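Local coordinates for a novel designed pore protein (Synthetic construct, PDB 6TMS) that probably assembles, six copies together, into a bundle of paired helices around a central pore, at residues 3-8 and 64-69; 10-15 and 60-65; 17-22 and 53-58. One frame throughout, in Å; residues are numbered along the deposited sequence.

In the fold
The chain is a helical hairpin. Helix 2-32 and helix 39-68 run antiparallel, and all three interactions join these two helices. Interaction 1 lies at the open end, where both ends of the chain lie. Interaction 2 comes next, its centre about 8 Å from that of interaction 1, and the two share Ser64 and Leu65. Interaction 3 lies about 10 Å further, centre to centre, close to the middle of the chain. Along the sequence interaction 3 falls within the spans of both others, while interactions 1 and 2 overlap at their C-terminal segments. Together they form an apolar seam inside each subunit of the six-chain assembly, consistent with a designed pore built from helix pairs.

Interaction 1. Residues 3-8 and 64-69; sequences DEIRKL and SLLLSS
Ile5 is the first residue of segment 3-8 to reach the facing helix, and it meets Leu66. Ile5 CA and Leu66 CA are 7.7 Å apart, the nearest such pair of the two segments. Ile5 points at the facing segment and uses both of its branches. Ile5 CG1 comes to 3.5 Å from Leu66 CD1. The chain runs on extended past CG1 (chi2 175°), and the terminal methyl follows the same partner, with Ile5 CD1 to Leu66 CD1 at 3.6 Å. The shorter branch takes the other methyl, with Ile5 CG2 to Leu66 CD2 at 3.9 Å. The two side chains run alongside each other in opposite senses. Beyond Leu66, Ile5 CD1 also lies 4.2 Å from Ser69 C, the backbone carbonyl carbon.

One turn later comes Leu8. Its CG is anti to the backbone N (chi1 -178°), which extends the branch toward the opposite helix. There Leu8 and Leu66 meet tip to tip. Leu8 CG lies 3.4 Å from Leu66 CD2, and Leu8 CD2 lies 3.4 Å from Leu66 CD1. Leu66 is thus the one residue that holds both Ile5 and Leu8, with each of its methyls touching both of them. The side chains that carry the contact, Ile5, Leu8 and Leu66, are all apolar, and the two segments share no hydrogen bond.

This is the open end of an antiparallel helical hairpin. Helix 2-32 begins here, and helix 39-68 ends here in the last residues of the chain. One neighbouring subunit places apolar side chains against Leu8 and Leu65. A second packs against Ser64 and Leu67, so this end of helix 39-68 sits between two other chains.

Interaction 2. Residues 10-15 and 60-65; sequences KLLEEA and IIAISL
Leu12 reaches across the hairpin and lays its two methyls over Ala62 and the backbone where Ala62 joins Ile63. The motif is an antiparallel helical hairpin, here with one large side chain set against a small one. Helix 2-32 supplies the leucine, and helix 39-68 supplies the alanine and the isoleucine beside it.

The backbones come near each other, with 6.9 Å between Leu12 CA and Ile63 CA. The small side chain of Ala62 is consistent with this close approach, since only a methyl projects toward Leu12. Leu12 CD1 meets that methyl, Ala62 CB, at 3.2 Å. The other branch turns to the backbone of helix 39-68. There Leu12 CD2 lies 3.8 Å from Ile63 CA and 3.7 Å from Ala62 O. The fork of Leu12 thus straddles the link between two successive residues. Ile63 joins from the flank rather than head-on. Ile63 CG1, anti to its own carbonyl carbon (chi1 -60°), comes to 4.1 Å from Leu12 CG. The two side chains cross at a slant.

With an alanine here in place of Leu12, the Ala62 methyl and the flank of Ile63 would probably lose their apolar cover, and a gap would be likely to open between the helices.

Leu12 and Ala62 are buried, and the interface is apolar. Polar groups lie on other faces of helix 2-32, where Glu14 makes a salt bridge through OE2 to Lys18 NZ. Ala62 also packs on a polar side chain of a neighbouring subunit, and Ile63 on an apolar one of a different subunit. The seam continues into the contact at the chain ends, where Leu12 CD2 meets Leu66 CD2 at 3.3 Å.

Interaction 3. Residues 17-22 and 53-58; sequences KKLYKL and LIAESL
Leu19 carries this contact on behalf of helix 2-32, and it meets Ala55 and Glu56 of helix 39-68. Its CB points toward the facing helix but serves as a stem. With chi1 at 179° the fork is carried away from the backbone N and across to the facing helix. The two methyls at the tip do the touching. Leu19 CD1 packs on the methyl of Ala55, 3.6 Å from its CB, and also lies 3.8 Å from the backbone N of Glu56. Leu19 CD2 rests against the start of Glu56. Leu19 CD2 is 3.3 Å from Glu56 CA and 3.7 Å from Glu56 CB, and the next carbon, Glu56 CG, follows at 3.9 Å.

Leu19 and the extended Glu56 chain cross at about a right angle. Only the aliphatic part of the glutamate side chain is used, while its carboxylate continues past the leucine. Glu56 OE1 comes close to Glu23 OE2 of the same chain.

Leu19 and Ala55 stand seven residues from Leu12 and Ala62, so the leucine-on-alanine pairing recurs along the antiparallel hairpin with coiled-coil-like spacing. Leu19 also touches Leu59, which extends the seam. On a different face, Lys18 makes a salt bridge to an acidic side chain of a neighbouring subunit.

The contact is made mainly by carbon atoms, with the carboxylate of Glu56 beyond it. Van der Waals contact at a buried leucine joins the helices here, and the nearby like charges of Glu56 and Glu23 might favour protonation of one carboxylate.

Interaction 1. Residues 3-8 and 64-69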
loop_
_atom_site.group_PDB
_atom_site.type_symbol
_atom_site.label_atom_id
_atom_site.label_comp_id
_atom_site.label_asym_id
_atom_site.label_seq_id
_atom_site.Cartn_x
_atom_site.Cartn_y
_atom_site.Cartn_z
ATOM N N ASP F 3 -3.605 -10.261 -28.569
ATOM C CA ASP F 3 -4.147 -11.145 -27.558
ATOM C C ASP F 3 -3.624 -10.786 -26.176
ATOM O O ASP F 3 -4.280 -11.061 -25.152
ATOM C CB ASP F 3 -3.812 -12.570 -27.981
ATOM C CG ASP F 3 -4.175 -13.619 -26.929
ATOM O OD1 ASP F 3 -4.680 -13.246 -25.846
ATOM O OD2 ASP F 3 -4.073 -14.838 -27.242
ATOM N N GLU F 4 -2.462 -10.148 -26.127
ATOM C CA GLU F 4 -1.878 -9.823 -24.840
ATOM C C GLU F 4 -2.708 -8.803 -24.060
ATOM O O GLU F 4 -3.053 -9.053 -22.899
ATOM C CB GLU F 4 -0.447 -9.349 -25.055
ATOM C CG GLU F 4 0.312 -9.062 -23.779
ATOM C CD GLU F 4 0.109 -10.099 -22.659
ATOM O OE1 GLU F 4 -1.052 -10.428 -22.343
ATOM O OE2 GLU F 4 1.109 -10.554 -22.053
ATOM N N ILE F 5 -3.105 -7.685 -24.669
ATOM C CA ILE F 5 -3.932 -6.770 -23.880
ATOM C C ILE F 5 -5.335 -7.325 -23.665
ATOM O O ILE F 5 -6.046 -6.817 -22.792
ATOM C CB ILE F 5 -3.976 -5.321 -24.414
ATOM C CG1 ILE F 5 -2.763 -4.533 -23.884
ATOM C CG2 ILE F 5 -5.229 -4.563 -23.925
ATOM C CD1 ILE F 5 -2.593 -3.074 -24.437
ATOM N N ARG F 6 -5.799 -8.293 -24.484
ATOM C CA ARG F 6 -7.098 -8.895 -24.161
ATOM C C ARG F 6 -7.030 -9.687 -22.861
ATOM O O ARG F 6 -7.991 -9.705 -22.085
ATOM C CB ARG F 6 -7.508 -9.884 -25.254
ATOM C CG ARG F 6 -7.835 -9.388 -26.679
ATOM C CD ARG F 6 -8.121 -10.674 -27.502
ATOM N NE ARG F 6 -8.516 -10.543 -28.909
ATOM C CZ ARG F 6 -8.617 -11.586 -29.738
ATOM N NH1 ARG F 6 -8.325 -12.809 -29.309
ATOM N NH2 ARG F 6 -8.897 -11.392 -31.020
ATOM N N LYS F 7 -5.920 -10.398 -22.650
ATOM C CA LYS F 7 -5.729 -11.162 -21.420
ATOM C C LYS F 7 -5.462 -10.228 -20.265
ATOM O O LYS F 7 -5.889 -10.474 -19.131
ATOM C CB LYS F 7 -4.587 -12.165 -21.620
ATOM C CG LYS F 7 -4.419 -13.283 -20.535
ATOM C CD LYS F 7 -5.610 -14.274 -20.453
ATOM C CE LYS F 7 -5.665 -15.133 -19.155
ATOM N NZ LYS F 7 -4.425 -15.869 -18.741
ATOM N N LEU F 8 -4.790 -9.129 -20.548
ATOM C CA LEU F 8 -4.702 -8.103 -19.540
ATOM C C LEU F 8 -6.100 -7.542 -19.248
ATOM O O LEU F 8 -6.484 -7.383 -18.088
ATOM C CB LEU F 8 -3.704 -7.043 -20.005
ATOM C CG LEU F 8 -3.465 -5.900 -19.023
ATOM C CD1 LEU F 8 -3.902 -6.341 -17.695
ATOM C CD2 LEU F 8 -2.011 -5.397 -18.924
ATOM N N SER F 64 -6.204 2.665 -16.738
ATOM C CA SER F 64 -5.741 3.819 -17.491
ATOM C C SER F 64 -4.347 3.628 -18.052
ATOM O O SER F 64 -3.993 4.242 -19.057
ATOM C CB SER F 64 -5.831 5.063 -16.627
ATOM O OG SER F 64 -6.738 5.960 -17.237
ATOM N N LEU F 65 -3.507 2.889 -17.363
ATOM C CA LEU F 65 -2.208 2.600 -17.925
ATOM C C LEU F 65 -2.368 1.692 -19.105
ATOM O O LEU F 65 -1.637 1.789 -20.093
ATOM C CB LEU F 65 -1.332 1.953 -16.869
ATOM C CG LEU F 65 -0.477 2.972 -16.132
ATOM C CD1 LEU F 65 -0.019 2.509 -14.800
ATOM C CD2 LEU F 65 0.761 3.175 -16.989
ATOM N N LEU F 66 -3.350 0.830 -19.036
ATOM C CA LEU F 66 -3.554 -0.011 -20.177
ATOM C C LEU F 66 -4.098 0.819 -21.314
ATOM O O LEU F 66 -3.745 0.600 -22.473
ATOM C CB LEU F 66 -4.483 -1.137 -19.773
ATOM C CG LEU F 66 -4.534 -2.284 -20.759
ATOM C CD1 LEU F 66 -3.110 -2.791 -20.884
ATOM C CD2 LEU F 66 -5.419 -3.414 -20.218
ATOM N N LEU F 67 -4.864 1.842 -20.981
ATOM C CA LEU F 67 -5.384 2.731 -21.999
ATOM C C LEU F 67 -4.282 3.590 -22.586
ATOM O O LEU F 67 -4.359 4.023 -23.740
ATOM C CB LEU F 67 -6.462 3.576 -21.350
ATOM C CG LEU F 67 -7.104 4.689 -22.139
ATOM C CD1 LEU F 67 -8.514 4.278 -22.521
ATOM C CD2 LEU F 67 -7.120 5.908 -21.288
ATOM N N SER F 68 -3.242 3.807 -21.815
ATOM C CA SER F 68 -2.128 4.622 -22.230
ATOM C C SER F 68 -1.133 3.891 -23.102
ATOM O O SER F 68 -0.310 4.538 -23.751
ATOM C CB SER F 68 -1.426 5.108 -20.983
ATOM O OG SER F 68 -0.116 5.496 -21.302
ATOM N N SER F 69 -1.203 2.578 -23.156
ATOM C CA SER F 69 -0.289 1.803 -23.963
ATOM C C SER F 69 -1.038 0.857 -24.853
ATOM O O SER F 69 -1.928 1.286 -25.570
ATOM C CB SER F 69 0.671 1.054 -23.055
ATOM O OG SER F 69 -0.019 0.076 -22.307
#

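Interaction 2. Residues 10-15 and 60-65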
loop_
_atom_site.group_PDB
_atom_site.type_symbol
_atom_site.label_atom_id
_atom_site.label_comp_id
_atom_site.label_asym_id
_atom_site.label_seq_id
_atom_site.Cartn_x
_atom_site.Cartn_y
_atom_site.Cartn_z
ATOM N N LYS F 10 -8.822 -9.117 -19.535
ATOM C CA LYS F 10 -9.458 -10.219 -18.827
ATOM C C LYS F 10 -9.186 -10.107 -17.344
ATOM O O LYS F 10 -10.095 -10.157 -16.502
ATOM C CB LYS F 10 -8.866 -11.524 -19.404
ATOM C CG LYS F 10 -9.572 -12.862 -19.109
ATOM C CD LYS F 10 -8.840 -13.709 -18.078
ATOM C CE LYS F 10 -9.816 -14.259 -17.060
ATOM N NZ LYS F 10 -9.446 -13.757 -15.710
ATOM N N LEU F 11 -7.916 -9.915 -17.028
ATOM C CA LEU F 11 -7.483 -9.778 -15.656
ATOM C C LEU F 11 -8.078 -8.544 -15.022
ATOM O O LEU F 11 -8.577 -8.578 -13.893
ATOM C CB LEU F 11 -5.968 -9.694 -15.666
ATOM C CG LEU F 11 -5.325 -11.024 -16.029
ATOM C CD1 LEU F 11 -3.821 -10.873 -16.266
ATOM C CD2 LEU F 11 -5.642 -12.043 -14.937
ATOM N N LEU F 12 -8.085 -7.464 -15.782
ATOM C CA LEU F 12 -8.528 -6.170 -15.301
ATOM C C LEU F 12 -10.036 -6.163 -15.052
ATOM O O LEU F 12 -10.515 -5.581 -14.069
ATOM C CB LEU F 12 -8.083 -5.126 -16.337
ATOM C CG LEU F 12 -7.429 -3.768 -15.963
ATOM C CD1 LEU F 12 -6.608 -3.770 -14.652
ATOM C CD2 LEU F 12 -6.533 -3.222 -17.105
ATOM N N GLU F 13 -10.790 -6.834 -15.916
ATOM C CA GLU F 13 -12.239 -6.948 -15.775
ATOM C C GLU F 13 -12.634 -7.915 -14.654
ATOM O O GLU F 13 -13.643 -7.706 -13.961
ATOM C CB GLU F 13 -12.837 -7.393 -17.128
ATOM C CG GLU F 13 -13.064 -6.268 -18.181
ATOM C CD GLU F 13 -13.511 -6.745 -19.595
ATOM O OE1 GLU F 13 -12.753 -6.449 -20.538
ATOM O OE2 GLU F 13 -14.531 -7.445 -19.791
ATOM N N GLU F 14 -11.847 -8.966 -14.451
ATOM C CA GLU F 14 -12.095 -9.904 -13.364
ATOM C C GLU F 14 -11.812 -9.264 -12.018
ATOM O O GLU F 14 -12.526 -9.488 -11.017
ATOM C CB GLU F 14 -11.190 -11.107 -13.638
ATOM C CG GLU F 14 -10.794 -12.017 -12.489
ATOM C CD GLU F 14 -9.452 -11.668 -11.827
ATOM O OE1 GLU F 14 -8.529 -11.128 -12.485
ATOM O OE2 GLU F 14 -9.313 -11.998 -10.631
ATOM N N ALA F 15 -10.826 -8.380 -12.031
ATOM C CA ALA F 15 -10.467 -7.613 -10.856
ATOM C C ALA F 15 -11.570 -6.641 -10.489
ATOM O O ALA F 15 -11.980 -6.554 -9.323
ATOM C CB ALA F 15 -9.178 -6.861 -11.161
ATOM N N ILE F 60 -8.143 1.659 -11.117
ATOM C CA ILE F 60 -8.294 2.660 -12.156
ATOM C C ILE F 60 -6.948 2.975 -12.777
ATOM O O ILE F 60 -6.857 3.233 -13.977
ATOM C CB ILE F 60 -9.022 3.898 -11.598
ATOM C CG1 ILE F 60 -10.557 3.721 -11.574
ATOM C CG2 ILE F 60 -8.740 5.119 -12.430
ATOM C CD1 ILE F 60 -11.115 2.406 -11.051
ATOM N N ILE F 61 -5.878 2.953 -12.006
ATOM C CA ILE F 61 -4.590 3.194 -12.627
ATOM C C ILE F 61 -4.252 2.072 -13.580
ATOM O O ILE F 61 -3.689 2.297 -14.649
ATOM C CB ILE F 61 -3.527 3.377 -11.538
ATOM C CG1 ILE F 61 -3.720 4.746 -10.881
ATOM C CG2 ILE F 61 -2.125 3.191 -12.098
ATOM C CD1 ILE F 61 -3.260 4.847 -9.457
ATOM N N ALA F 62 -4.605 0.851 -13.245
ATOM C CA ALA F 62 -4.306 -0.198 -14.196
ATOM C C ALA F 62 -5.145 -0.025 -15.453
ATOM O O ALA F 62 -4.634 -0.116 -16.574
ATOM C CB ALA F 62 -4.511 -1.552 -13.543
ATOM N N ILE F 63 -6.422 0.299 -15.296
ATOM C CA ILE F 63 -7.247 0.498 -16.476
ATOM C C ILE F 63 -6.612 1.568 -17.354
ATOM O O ILE F 63 -6.494 1.422 -18.575
ATOM C CB ILE F 63 -8.679 0.882 -16.057
ATOM C CG1 ILE F 63 -9.350 -0.209 -15.197
ATOM C CG2 ILE F 63 -9.537 1.113 -17.301
ATOM C CD1 ILE F 63 -10.529 0.312 -14.342
ATOM N N SER F 64 -6.204 2.665 -16.738
ATOM C CA SER F 64 -5.741 3.819 -17.491
ATOM C C SER F 64 -4.347 3.628 -18.052
ATOM O O SER F 64 -3.993 4.242 -19.057
ATOM C CB SER F 64 -5.831 5.063 -16.627
ATOM O OG SER F 64 -6.738 5.960 -17.237
ATOM N N LEU F 65 -3.507 2.889 -17.363
ATOM C CA LEU F 65 -2.208 2.600 -17.925
ATOM C C LEU F 65 -2.368 1.692 -19.105
ATOM O O LEU F 65 -1.637 1.789 -20.093
ATOM C CB LEU F 65 -1.332 1.953 -16.869
ATOM C CG LEU F 65 -0.477 2.972 -16.132
ATOM C CD1 LEU F 65 -0.019 2.509 -14.800
ATOM C CD2 LEU F 65 0.761 3.175 -16.989
#

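Interaction 3. Residues 17-22 and 53-58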
loop_
_atom_site.group_PDB
_atom_site.type_symbol
_atom_site.label_atom_id
_atom_site.label_comp_id
_atom_site.label_asym_id
_atom_site.label_seq_id
_atom_site.Cartn_x
_atom_site.Cartn_y
_atom_site.Cartn_z
ATOM N N LYS F 17 -14.579 -7.035 -11.118
ATOM C CA LYS F 17 -15.729 -7.799 -10.670
ATOM C C LYS F 17 -15.568 -8.145 -9.177
ATOM O O LYS F 17 -16.524 -8.013 -8.384
ATOM C CB LYS F 17 -15.902 -8.968 -11.682
ATOM C CG LYS F 17 -16.911 -10.113 -11.474
ATOM C CD LYS F 17 -16.272 -11.446 -11.218
ATOM C CE LYS F 17 -16.648 -11.934 -9.859
ATOM N NZ LYS F 17 -15.540 -12.715 -9.297
ATOM N N LYS F 18 -14.345 -8.425 -8.721
ATOM C CA LYS F 18 -14.191 -8.624 -7.271
ATOM C C LYS F 18 -14.133 -7.340 -6.422
ATOM O O LYS F 18 -14.505 -7.389 -5.245
ATOM C CB LYS F 18 -12.978 -9.485 -6.985
ATOM C CG LYS F 18 -12.885 -10.569 -7.996
ATOM C CD LYS F 18 -11.873 -11.646 -7.705
ATOM C CE LYS F 18 -10.436 -11.271 -7.968
ATOM N NZ LYS F 18 -9.584 -12.484 -7.765
ATOM N N LEU F 19 -13.587 -6.221 -6.919
ATOM C CA LEU F 19 -13.559 -5.005 -6.096
ATOM C C LEU F 19 -14.963 -4.658 -5.677
ATOM O O LEU F 19 -15.227 -4.215 -4.552
ATOM C CB LEU F 19 -12.985 -3.816 -6.872
ATOM C CG LEU F 19 -12.924 -2.480 -6.107
ATOM C CD1 LEU F 19 -11.908 -2.580 -4.976
ATOM C CD2 LEU F 19 -12.608 -1.300 -6.995
ATOM N N TYR F 20 -15.850 -4.774 -6.640
ATOM C CA TYR F 20 -17.229 -4.411 -6.460
ATOM C C TYR F 20 -17.909 -5.380 -5.497
ATOM O O TYR F 20 -18.739 -4.976 -4.653
ATOM C CB TYR F 20 -17.784 -4.431 -7.879
ATOM C CG TYR F 20 -17.037 -3.460 -8.807
ATOM C CD1 TYR F 20 -16.089 -2.581 -8.313
ATOM C CD2 TYR F 20 -17.341 -3.369 -10.153
ATOM C CE1 TYR F 20 -15.451 -1.683 -9.131
ATOM C CE2 TYR F 20 -16.707 -2.452 -10.976
ATOM C CZ TYR F 20 -15.770 -1.617 -10.456
ATOM O OH TYR F 20 -15.149 -0.712 -11.278
ATOM N N LYS F 21 -17.432 -6.637 -5.550
ATOM C CA LYS F 21 -17.853 -7.716 -4.657
ATOM C C LYS F 21 -17.495 -7.390 -3.209
ATOM O O LYS F 21 -18.329 -7.453 -2.288
ATOM C CB LYS F 21 -17.132 -8.988 -5.197
ATOM C CG LYS F 21 -16.833 -10.276 -4.362
ATOM C CD LYS F 21 -15.404 -10.826 -4.609
ATOM C CE LYS F 21 -14.511 -10.462 -3.459
ATOM N NZ LYS F 21 -13.342 -11.338 -3.349
ATOM N N LEU F 22 -16.283 -6.939 -3.010
ATOM C CA LEU F 22 -15.871 -6.627 -1.667
ATOM C C LEU F 22 -16.392 -5.278 -1.225
ATOM O O LEU F 22 -16.419 -4.991 -0.033
ATOM C CB LEU F 22 -14.364 -6.733 -1.571
ATOM C CG LEU F 22 -14.068 -7.349 -0.206
ATOM C CD1 LEU F 22 -14.523 -8.826 -0.189
ATOM C CD2 LEU F 22 -12.619 -7.193 0.223
ATOM N N LEU F 53 -10.572 1.800 -0.824
ATOM C CA LEU F 53 -10.430 2.946 -1.703
ATOM C C LEU F 53 -9.143 2.862 -2.519
ATOM O O LEU F 53 -9.141 3.158 -3.723
ATOM C CB LEU F 53 -10.487 4.215 -0.854
ATOM C CG LEU F 53 -11.221 5.469 -1.363
ATOM C CD1 LEU F 53 -10.284 6.288 -2.211
ATOM C CD2 LEU F 53 -12.487 5.169 -2.144
ATOM N N ILE F 54 -8.046 2.420 -1.907
ATOM C CA ILE F 54 -6.853 2.311 -2.729
ATOM C C ILE F 54 -7.031 1.185 -3.730
ATOM O O ILE F 54 -6.497 1.253 -4.834
ATOM C CB ILE F 54 -5.542 2.204 -1.899
ATOM C CG1 ILE F 54 -4.435 1.462 -2.658
ATOM C CG2 ILE F 54 -5.700 1.568 -0.500
ATOM C CD1 ILE F 54 -3.333 2.340 -3.173
ATOM N N ALA F 55 -7.739 0.122 -3.393
ATOM C CA ALA F 55 -7.893 -0.885 -4.427
ATOM C C ALA F 55 -8.675 -0.307 -5.594
ATOM O O ALA F 55 -8.302 -0.488 -6.756
ATOM C CB ALA F 55 -8.553 -2.132 -3.861
ATOM N N GLU F 56 -9.706 0.474 -5.306
ATOM C CA GLU F 56 -10.418 1.139 -6.388
ATOM C C GLU F 56 -9.470 1.966 -7.248
ATOM O O GLU F 56 -9.415 1.820 -8.475
ATOM C CB GLU F 56 -11.506 2.000 -5.757
ATOM C CG GLU F 56 -12.549 2.562 -6.698
ATOM C CD GLU F 56 -13.852 2.851 -5.979
ATOM O OE1 GLU F 56 -13.920 2.540 -4.775
ATOM O OE2 GLU F 56 -14.847 3.232 -6.634
ATOM N N SER F 57 -8.669 2.800 -6.611
ATOM C CA SER F 57 -7.814 3.700 -7.364
ATOM C C SER F 57 -6.750 2.952 -8.131
ATOM O O SER F 57 -6.335 3.381 -9.207
ATOM C CB SER F 57 -7.153 4.678 -6.420
ATOM O OG SER F 57 -8.090 5.570 -5.874
ATOM N N LEU F 58 -6.180 1.930 -7.522
ATOM C CA LEU F 58 -5.155 1.174 -8.213
ATOM C C LEU F 58 -5.736 0.446 -9.395
ATOM O O LEU F 58 -5.132 0.383 -10.467
ATOM C CB LEU F 58 -4.515 0.213 -7.232
ATOM C CG LEU F 58 -3.381 0.876 -6.451
ATOM C CD1 LEU F 58 -2.756 -0.148 -5.648
ATOM C CD2 LEU F 58 -2.284 1.505 -7.337
#